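Local coordinates for protein acyl-CoA hydrolase (Bacillus halodurans, PDB 1VPM) that binds coenzyme A and probably hydrolyses the thioester bond of long-chain fatty acyl-CoA, as other members of the hotdog-fold acyl-CoA hydrolase family do, at residues D72-K77 with T120-T125; T93-T98 with V138-P143. All blocks are in the same frame, centred on the assembly; numbering follows the deposited sequence.

Contact 1 of 2, residues D72-K77 with T120-T125. With COA (coenzyme A), chain D.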
loop_
_atom_site.group_PDB
_atom_site.type_symbol
_atom_site.label_atom_id
_atom_site.label_comp_id
_atom_site.label_asym_id
_atom_site.label_seq_id
_atom_site.Cartn_x
_atom_site.Cartn_y
_atom_site.Cartn_z
ATOM N N ASP A 72 10.024 21.095 -12.375
ATOM C CA ASP A 72 10.921 22.176 -12.000
ATOM C C ASP A 72 11.202 22.032 -10.500
ATOM O O ASP A 72 10.608 21.185 -9.808
ATOM C CB ASP A 72 10.269 23.534 -12.301
ATOM C CG ASP A 72 10.109 23.784 -13.773
ATOM O OD1 ASP A 72 10.562 22.959 -14.625
ATOM O OD2 ASP A 72 9.545 24.879 -14.048
ATOM N N SER A 73 12.041 22.919 -9.984
ATOM C CA SER A 73 12.364 22.856 -8.562
ATOM C C SER A 73 11.092 22.983 -7.697
ATOM O O SER A 73 10.079 23.625 -8.086
ATOM C CB SER A 73 13.404 23.924 -8.214
ATOM O OG SER A 73 12.870 25.202 -8.401
ATOM N N VAL A 74 11.087 22.378 -6.514
ATOM C CA VAL A 74 9.949 22.411 -5.584
ATOM C C VAL A 74 10.506 22.853 -4.222
ATOM O O VAL A 74 11.356 22.170 -3.650
ATOM C CB VAL A 74 9.277 21.065 -5.390
ATOM C CG1 VAL A 74 8.165 21.195 -4.389
ATOM C CG2 VAL A 74 8.714 20.534 -6.688
ATOM N N ASP A 75 10.080 24.027 -3.734
ATOM C CA ASP A 75 10.547 24.560 -2.455
ATOM C C ASP A 75 9.388 24.411 -1.487
ATOM O O ASP A 75 8.295 24.883 -1.757
ATOM C CB ASP A 75 10.941 26.010 -2.601
ATOM C CG ASP A 75 12.189 26.190 -3.402
ATOM O OD1 ASP A 75 13.228 25.605 -3.033
ATOM O OD2 ASP A 75 12.150 26.924 -4.413
ATOM N N PHE A 76 9.602 23.696 -0.397
ATOM C CA PHE A 76 8.570 23.475 0.600
ATOM C C PHE A 76 8.533 24.621 1.588
ATOM O O PHE A 76 9.440 24.780 2.394
ATOM C CB PHE A 76 8.738 22.156 1.353
ATOM C CG PHE A 76 8.608 20.952 0.470
ATOM C CD1 PHE A 76 7.342 20.531 0.075
ATOM C CD2 PHE A 76 9.703 20.314 -0.040
ATOM C CE1 PHE A 76 7.199 19.437 -0.770
ATOM C CE2 PHE A 76 9.553 19.216 -0.906
ATOM C CZ PHE A 76 8.275 18.774 -1.227
ATOM N N LYS A 77 7.453 25.379 1.507
ATOM C CA LYS A 77 7.224 26.580 2.324
ATOM C C LYS A 77 6.722 26.266 3.715
ATOM O O LYS A 77 6.902 27.057 4.644
ATOM C CB LYS A 77 6.214 27.488 1.608
ATOM C CG LYS A 77 6.635 27.984 0.263
ATOM C CD LYS A 77 5.467 28.633 -0.487
ATOM N N THR A 120 3.420 24.182 -1.157
ATOM C CA THR A 120 4.317 24.457 -2.264
ATOM C C THR A 120 3.542 24.649 -3.557
ATOM O O THR A 120 2.334 24.500 -3.627
ATOM C CB THR A 120 5.309 23.312 -2.432
ATOM O OG1 THR A 120 6.429 23.714 -3.284
ATOM C CG2 THR A 120 4.581 22.124 -2.966
ATOM N N GLU A 121 4.278 25.094 -4.564
ATOM C CA GLU A 121 3.810 25.247 -5.939
ATOM C C GLU A 121 4.867 24.704 -6.865
ATOM O O GLU A 121 6.072 24.833 -6.589
ATOM C CB GLU A 121 3.597 26.729 -6.262
ATOM C CG GLU A 121 2.583 27.449 -5.420
ATOM C CD GLU A 121 2.532 28.935 -5.719
ATOM O OE1 GLU A 121 3.502 29.605 -5.318
ATOM O OE2 GLU A 121 1.534 29.402 -6.308
ATOM N N SER A 122 4.460 24.192 -8.003
ATOM C CA SER A 122 5.423 23.637 -8.911
ATOM C C SER A 122 4.884 23.659 -10.351
ATOM O O SER A 122 3.720 23.828 -10.579
ATOM C CB SER A 122 5.772 22.235 -8.371
ATOM O OG SER A 122 5.377 21.175 -9.187
ATOM N N PHE A 123 5.798 23.632 -11.300
ATOM C CA PHE A 123 5.481 23.350 -12.714
ATOM C C PHE A 123 6.100 22.028 -13.154
ATOM O O PHE A 123 7.224 21.685 -12.740
ATOM C CB PHE A 123 6.074 24.405 -13.624
ATOM C CG PHE A 123 5.505 25.779 -13.427
ATOM C CD1 PHE A 123 4.273 26.119 -13.998
ATOM C CD2 PHE A 123 6.219 26.750 -12.769
ATOM C CE1 PHE A 123 3.741 27.420 -13.839
ATOM C CE2 PHE A 123 5.690 28.001 -12.614
ATOM C CZ PHE A 123 4.446 28.336 -13.158
ATOM N N LEU A 124 5.314 21.234 -13.887
ATOM C CA LEU A 124 5.789 20.057 -14.510
ATOM C C LEU A 124 5.615 20.110 -16.021
ATOM O O LEU A 124 4.797 20.883 -16.557
ATOM C CB LEU A 124 5.016 18.861 -13.985
ATOM C CG LEU A 124 5.135 18.523 -12.506
ATOM C CD1 LEU A 124 4.147 19.344 -11.706
ATOM C CD2 LEU A 124 4.877 17.008 -12.229
ATOM N N THR A 125 6.378 19.283 -16.698
ATOM C CA THR A 125 6.224 19.135 -18.143
ATOM C C THR A 125 5.757 17.709 -18.393
ATOM O O THR A 125 6.508 16.723 -18.142
ATOM C CB THR A 125 7.519 19.432 -18.896
ATOM O OG1 THR A 125 7.922 20.806 -18.700
ATOM C CG2 THR A 125 7.296 19.228 -20.397
HETATM N N1A COA D . 15.742 25.239 -0.366
HETATM C C2A COA D . 17.018 25.012 0.063
HETATM N N3A COA D . 17.370 25.334 1.385
HETATM C C4A COA D . 16.436 25.855 2.232
HETATM C C5A COA D . 15.123 26.102 1.794
HETATM C C6A COA D . 14.767 25.798 0.476
HETATM N N6A COA D . 13.558 26.169 0.018
HETATM N N7A COA D . 14.428 26.647 2.840
HETATM C C8A COA D . 15.264 26.739 3.912
HETATM N N9A COA D . 16.498 26.262 3.544
HETATM C C1B COA D . 17.613 26.012 4.437
HETATM C C2B COA D . 18.157 27.318 4.970
HETATM O O2B COA D . 18.977 27.940 4.016
HETATM C C3B COA D . 18.900 26.839 6.206
HETATM O O3B COA D . 20.213 26.523 5.779
HETATM P P3B COA D . 21.502 26.575 6.718
HETATM O O7A COA D . 22.132 27.900 6.560
HETATM O O8A COA D . 22.518 25.564 6.369
HETATM O O9A COA D . 21.041 26.245 8.109
HETATM C C4B COA D . 18.061 25.638 6.668
HETATM O O4B COA D . 17.149 25.375 5.599
HETATM C C5B COA D . 17.229 25.899 7.927
HETATM O O5B COA D . 16.392 27.028 7.677
HETATM P P1A COA D . 16.230 28.291 8.707
HETATM O O1A COA D . 16.106 29.563 7.895
HETATM O O2A COA D . 17.336 28.317 9.742
HETATM O O3A COA D . 14.879 28.004 9.540
HETATM P P2A COA D . 13.376 27.799 8.971
HETATM O O4A COA D . 13.091 28.835 7.894
HETATM O O5A COA D . 12.461 27.824 10.184
HETATM O O6A COA D . 13.324 26.297 8.348
HETATM C CBP COA D . 12.497 24.812 6.667
HETATM C CCP COA D . 13.341 26.054 6.950
HETATM C CDP COA D . 12.858 24.246 5.290
HETATM C CEP COA D . 12.855 23.776 7.754
HETATM C CAP COA D . 10.990 25.194 6.727
HETATM O OAP COA D . 10.585 26.221 5.829
HETATM C C9P COA D . 10.135 23.955 6.538
HETATM O O9P COA D . 9.946 23.142 7.673
HETATM N N8P COA D . 9.609 23.634 5.346
HETATM C C7P COA D . 8.817 22.420 5.288
HETATM C C6P COA D . 9.705 21.174 5.216
HETATM C C5P COA D . 8.860 19.925 5.070
HETATM O O5P COA D . 8.095 19.608 6.005
HETATM N N4P COA D . 8.962 19.232 3.931
HETATM C C3P COA D . 8.246 18.000 3.737
HETATM C C2P COA D . 6.963 18.055 2.907
HETATM S S1P COA D . 5.736 19.410 3.148
HETATM O O HOH W 1 9.039 20.913 -15.902
HETATM O O HOH W 2 8.393 25.549 -5.474
HETATM O O HOH W 3 6.901 26.879 -3.379
#
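Thr120 meets Val74 and Asp75 at one end of the pairing between the antiparallel strands 65-75 and 116-129. Its CB lies 3.4 Å from Asp75 O; from there OG1, set anti to the backbone N (chi1 -165°), donates a hydrogen bond of 2.7 Å to that same oxygen, arriving from above the carbonyl plane. OG1 also rests 3.3 Å from Val74 CG1, while the methyl CG2 turns to the same valine branch, so one threonine serves both a backbone carbonyl and an apolar neighbour. The short side chain of Ser122 lets its CB lie 3.8 Å from the other branch, Val74 CG2. Midway, water bridges the backbones: one molecule accepts from Asp75 N and donates to Glu121 O, another donates to Asp75 O. At the far end Asp72 N donates a nearly straight bond to Phe123 O (2.9 Å, 177°). Asp72 OD2 sits 3.5 Å from Phe123 CB, but its charge is met by Arg162, and OD1 by Arg165. Asp75 OD1 accepts from adenine N6A of coenzyme A (3.1 Å) and forms a salt bridge with Arg165 of the second subunit; Phe76 O accepts from N8P. The Phe76 ring has C2P over one face and Val74 CG1 over the other. A carboxylate, a carbonyl and an aromatic face thus meet the adenine amino group, an amide and the thiol end, consistent with recognition of several parts of coenzyme A.

Contact 2 of 2, residues T93-T98 with V138-P143; sequences THTGRT and VPQVEP. With COA (coenzyme A), chain B.
Val138 closes over the turn that follows strand 85-95, and here the packing is tight. Its N donates to Arg97 O at 2.9 Å, in the carbonyl plane, while its two methyls spread along the turn: CG1 lies 3.6 Å from Thr98 O, and CG2 meets the carbonyl oxygens of Gly96 and Arg97. A beta-branched residue suits the spot because its two methyls reach different parts of the turn; Met100 and Ala62 also pack against it. Next along, Thr95 CG2 presses 3.4 Å from Pro139 O, whose polar partner is His61. Val141, buried, packs CG1 on the backbone of Thr93 and His94, 3.7 Å from His94 N. The turn joins two neighbouring strands of the antiparallel hotdog sheet, and its opposite side binds the 3'-phosphate of coenzyme A. Thr98 gives that phosphate both its N and its OG1, the latter 2.8 Å from O9A, and Arg97 N adds a weak bond to O8A. Gly96 CA comes within 3.2 Å of O8A, a closeness that suits a residue without a side chain. Towards strand 140-142 a water links the segments: Thr95 OG1, held between its backbone N and carbonyl carbon (chi1 68°), accepts from it, and it accepts from Val141 N. Two more line the solvent side of the Val138 turn, one taking a bond from Thr95 OG1 and donating to Gly96 O and Val138 O, the other bridging Arg97 O and Val138 O.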
loop_
_atom_site.group_PDB
_atom_site.type_symbol
_atom_site.label_atom_id
_atom_site.label_comp_id
_atom_site.label_asym_id
_atom_site.label_seq_id
_atom_site.Cartn_x
_atom_site.Cartn_y
_atom_site.Cartn_z
ATOM N N THR A 93 -1.206 25.127 -18.190
ATOM C CA THR A 93 -0.995 26.552 -18.302
ATOM C C THR A 93 -0.539 26.950 -19.687
ATOM O O THR A 93 -0.746 28.090 -20.076
ATOM C CB THR A 93 0.103 27.039 -17.346
ATOM O OG1 THR A 93 1.255 26.224 -17.465
ATOM C CG2 THR A 93 -0.380 26.961 -15.963
ATOM N N HIS A 94 0.020 26.010 -20.439
ATOM C CA HIS A 94 0.642 26.305 -21.768
ATOM C C HIS A 94 1.020 24.986 -22.417
ATOM O O HIS A 94 1.224 24.005 -21.754
ATOM C CB HIS A 94 1.916 27.173 -21.624
ATOM C CG HIS A 94 2.430 27.782 -22.905
ATOM N ND1 HIS A 94 3.555 27.315 -23.555
ATOM C CD2 HIS A 94 2.043 28.893 -23.582
ATOM C CE1 HIS A 94 3.802 28.076 -24.607
ATOM N NE2 HIS A 94 2.903 29.039 -24.655
ATOM N N THR A 95 1.135 24.979 -23.733
ATOM C CA THR A 95 1.459 23.756 -24.451
ATOM C C THR A 95 2.502 24.020 -25.528
ATOM O O THR A 95 2.618 25.128 -26.027
ATOM C CB THR A 95 0.216 23.127 -25.138
ATOM O OG1 THR A 95 -0.254 23.949 -26.223
ATOM C CG2 THR A 95 -0.885 22.818 -24.135
ATOM N N GLY A 96 3.204 22.969 -25.896
ATOM C CA GLY A 96 4.052 22.956 -27.103
ATOM C C GLY A 96 3.375 22.026 -28.092
ATOM O O GLY A 96 2.161 21.930 -28.112
ATOM N N ARG A 97 4.149 21.256 -28.830
ATOM C CA ARG A 97 3.611 20.378 -29.856
ATOM C C ARG A 97 3.000 19.138 -29.242
ATOM O O ARG A 97 1.848 18.811 -29.527
ATOM C CB ARG A 97 4.714 19.990 -30.849
ATOM C CG ARG A 97 4.156 19.440 -32.146
ATOM C CD ARG A 97 5.270 19.083 -33.148
ATOM N NE ARG A 97 5.982 17.851 -32.773
ATOM C CZ ARG A 97 5.563 16.608 -33.030
ATOM N NH1 ARG A 97 4.415 16.369 -33.676
ATOM N NH2 ARG A 97 6.312 15.582 -32.630
ATOM N N THR A 98 3.779 18.454 -28.403
ATOM C CA THR A 98 3.341 17.252 -27.704
ATOM C C THR A 98 3.394 17.400 -26.195
ATOM O O THR A 98 3.034 16.463 -25.480
ATOM C CB THR A 98 4.219 16.048 -28.098
ATOM O OG1 THR A 98 5.532 16.171 -27.527
ATOM C CG2 THR A 98 4.304 15.948 -29.615
ATOM N N VAL A 138 -0.731 17.637 -28.966
ATOM C CA VAL A 138 -1.722 18.059 -27.974
ATOM C C VAL A 138 -2.418 19.334 -28.423
ATOM O O VAL A 138 -1.826 20.176 -29.134
ATOM C CB VAL A 138 -1.111 18.259 -26.560
ATOM C CG1 VAL A 138 -0.485 16.940 -26.126
ATOM C CG2 VAL A 138 -0.138 19.405 -26.549
ATOM N N PRO A 139 -3.689 19.490 -28.006
ATOM C CA PRO A 139 -4.360 20.743 -28.311
ATOM C C PRO A 139 -3.761 21.919 -27.503
ATOM O O PRO A 139 -3.095 21.742 -26.469
ATOM C CB PRO A 139 -5.809 20.456 -27.916
ATOM C CG PRO A 139 -5.770 19.308 -26.989
ATOM C CD PRO A 139 -4.509 18.589 -27.179
ATOM N N GLN A 140 -3.989 23.120 -27.975
ATOM C CA GLN A 140 -3.628 24.292 -27.170
ATOM C C GLN A 140 -4.589 24.518 -26.026
ATOM O O GLN A 140 -5.665 23.963 -25.989
ATOM C CB GLN A 140 -3.591 25.517 -28.047
ATOM C CG GLN A 140 -2.501 25.481 -29.047
ATOM C CD GLN A 140 -2.414 26.786 -29.837
ATOM O OE1 GLN A 140 -3.251 27.686 -29.689
ATOM N NE2 GLN A 140 -1.410 26.873 -30.698
ATOM N N VAL A 141 -4.171 25.341 -25.082
ATOM C CA VAL A 141 -4.982 25.759 -23.957
ATOM C C VAL A 141 -5.360 27.249 -24.125
ATOM O O VAL A 141 -4.610 28.038 -24.742
ATOM C CB VAL A 141 -4.229 25.472 -22.632
ATOM C CG1 VAL A 141 -3.101 26.473 -22.393
ATOM C CG2 VAL A 141 -5.185 25.411 -21.500
ATOM N N GLU A 142 -6.566 27.586 -23.671
ATOM C CA GLU A 142 -7.129 28.949 -23.743
ATOM C C GLU A 142 -7.174 29.519 -22.333
ATOM O O GLU A 142 -8.016 29.122 -21.576
ATOM C CB GLU A 142 -8.534 28.951 -24.336
ATOM C CG GLU A 142 -9.134 30.379 -24.347
ATOM C CD GLU A 142 -10.627 30.444 -24.713
ATOM O OE1 GLU A 142 -11.167 29.485 -25.324
ATOM O OE2 GLU A 142 -11.239 31.482 -24.372
ATOM N N PRO A 143 -6.265 30.432 -21.958
ATOM C CA PRO A 143 -6.333 31.011 -20.582
ATOM C C PRO A 143 -7.538 31.928 -20.430
ATOM O O PRO A 143 -7.914 32.580 -21.389
ATOM C CB PRO A 143 -5.034 31.796 -20.457
ATOM C CG PRO A 143 -4.591 32.076 -21.833
ATOM C CD PRO A 143 -5.139 30.978 -22.730
HETATM N N1A COA B . 11.779 18.958 -19.667
HETATM C C2A COA B . 10.795 19.654 -20.308
HETATM N N3A COA B . 10.398 19.259 -21.598
HETATM C C4A COA B . 10.984 18.180 -22.192
HETATM C C5A COA B . 12.006 17.466 -21.542
HETATM C C6A COA B . 12.418 17.860 -20.265
HETATM N N6A COA B . 13.491 17.270 -19.708
HETATM N N7A COA B . 12.418 16.467 -22.382
HETATM C C8A COA B . 11.681 16.534 -23.527
HETATM N N9A COA B . 10.806 17.586 -23.419
HETATM C C1B COA B . 9.721 17.886 -24.334
HETATM C C2B COA B . 10.274 18.342 -25.666
HETATM O O2B COA B . 10.677 19.684 -25.602
HETATM C C3B COA B . 9.081 18.096 -26.574
HETATM O O3B COA B . 8.311 19.285 -26.542
HETATM P P3B COA B . 7.357 19.772 -27.726
HETATM O O7A COA B . 8.126 20.692 -28.585
HETATM O O8A COA B . 6.169 20.506 -27.251
HETATM O O9A COA B . 6.844 18.536 -28.407
HETATM C C4B COA B . 8.409 16.871 -25.936
HETATM O O4B COA B . 9.049 16.699 -24.670
HETATM C C5B COA B . 8.594 15.571 -26.724
HETATM O O5B COA B . 9.994 15.347 -26.885
HETATM P P1A COA B . 10.700 14.957 -28.309
HETATM O O1A COA B . 12.046 15.648 -28.387
HETATM O O2A COA B . 9.786 15.240 -29.485
HETATM O O3A COA B . 10.874 13.354 -28.286
HETATM P P2A COA B . 11.687 12.451 -27.215
HETATM O O4A COA B . 13.024 13.105 -26.905
HETATM O O5A COA B . 11.746 11.052 -27.805
HETATM O O6A COA B . 10.760 12.381 -25.880
HETATM C CBP COA B . 10.619 12.311 -23.494
HETATM C CCP COA B . 11.057 13.127 -24.710
HETATM C CDP COA B . 10.479 13.233 -22.278
HETATM C CEP COA B . 9.240 11.708 -23.838
HETATM C CAP COA B . 11.670 11.196 -23.222
HETATM O OAP COA B . 12.999 11.653 -22.997
HETATM C C9P COA B . 11.207 10.320 -22.074
HETATM O O9P COA B . 10.267 9.318 -22.387
HETATM N N8P COA B . 11.649 10.505 -20.820
HETATM C C7P COA B . 11.127 9.609 -19.806
HETATM C C6P COA B . 9.722 10.025 -19.358
HETATM C C5P COA B . 9.231 9.129 -18.240
HETATM O O5P COA B . 9.045 7.918 -18.482
HETATM N N4P COA B . 9.041 9.680 -17.037
HETATM C C3P COA B . 8.514 8.916 -15.938
HETATM C C2P COA B . 9.510 8.400 -14.898
HETATM S S1P COA B . 11.113 7.649 -15.413
HETATM O O HOH W 4 -1.372 26.358 -25.443
HETATM O O HOH W 5 -0.335 22.456 -28.509
HETATM O O HOH W 6 -0.006 20.133 -31.184
#

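How the contacts relate
The segments alternate along the chain: 72-77, 93-98, 120-125, then 138-143. Contact 1 pairs two neighbouring strands of the five-stranded antiparallel sheet, 116-129 and the outermost 65-75. Contact 2 sets the end of strand 85-95, from the same sheet, against the short strand 140-142, which belongs to a separate two-stranded sheet. Their centres are 20 Å apart, their nearest atoms about 5 Å, without touching. Contact 1 meets one coenzyme A through Asp75 and Phe76, and through Thr125 touches the one that contact 2 binds. The contact 2 turn of one subunit and the contact 1 strand end of its partner bind the same coenzyme A, so the site is built from two subunits of the six-chain assembly, whose sheet continues across the interface.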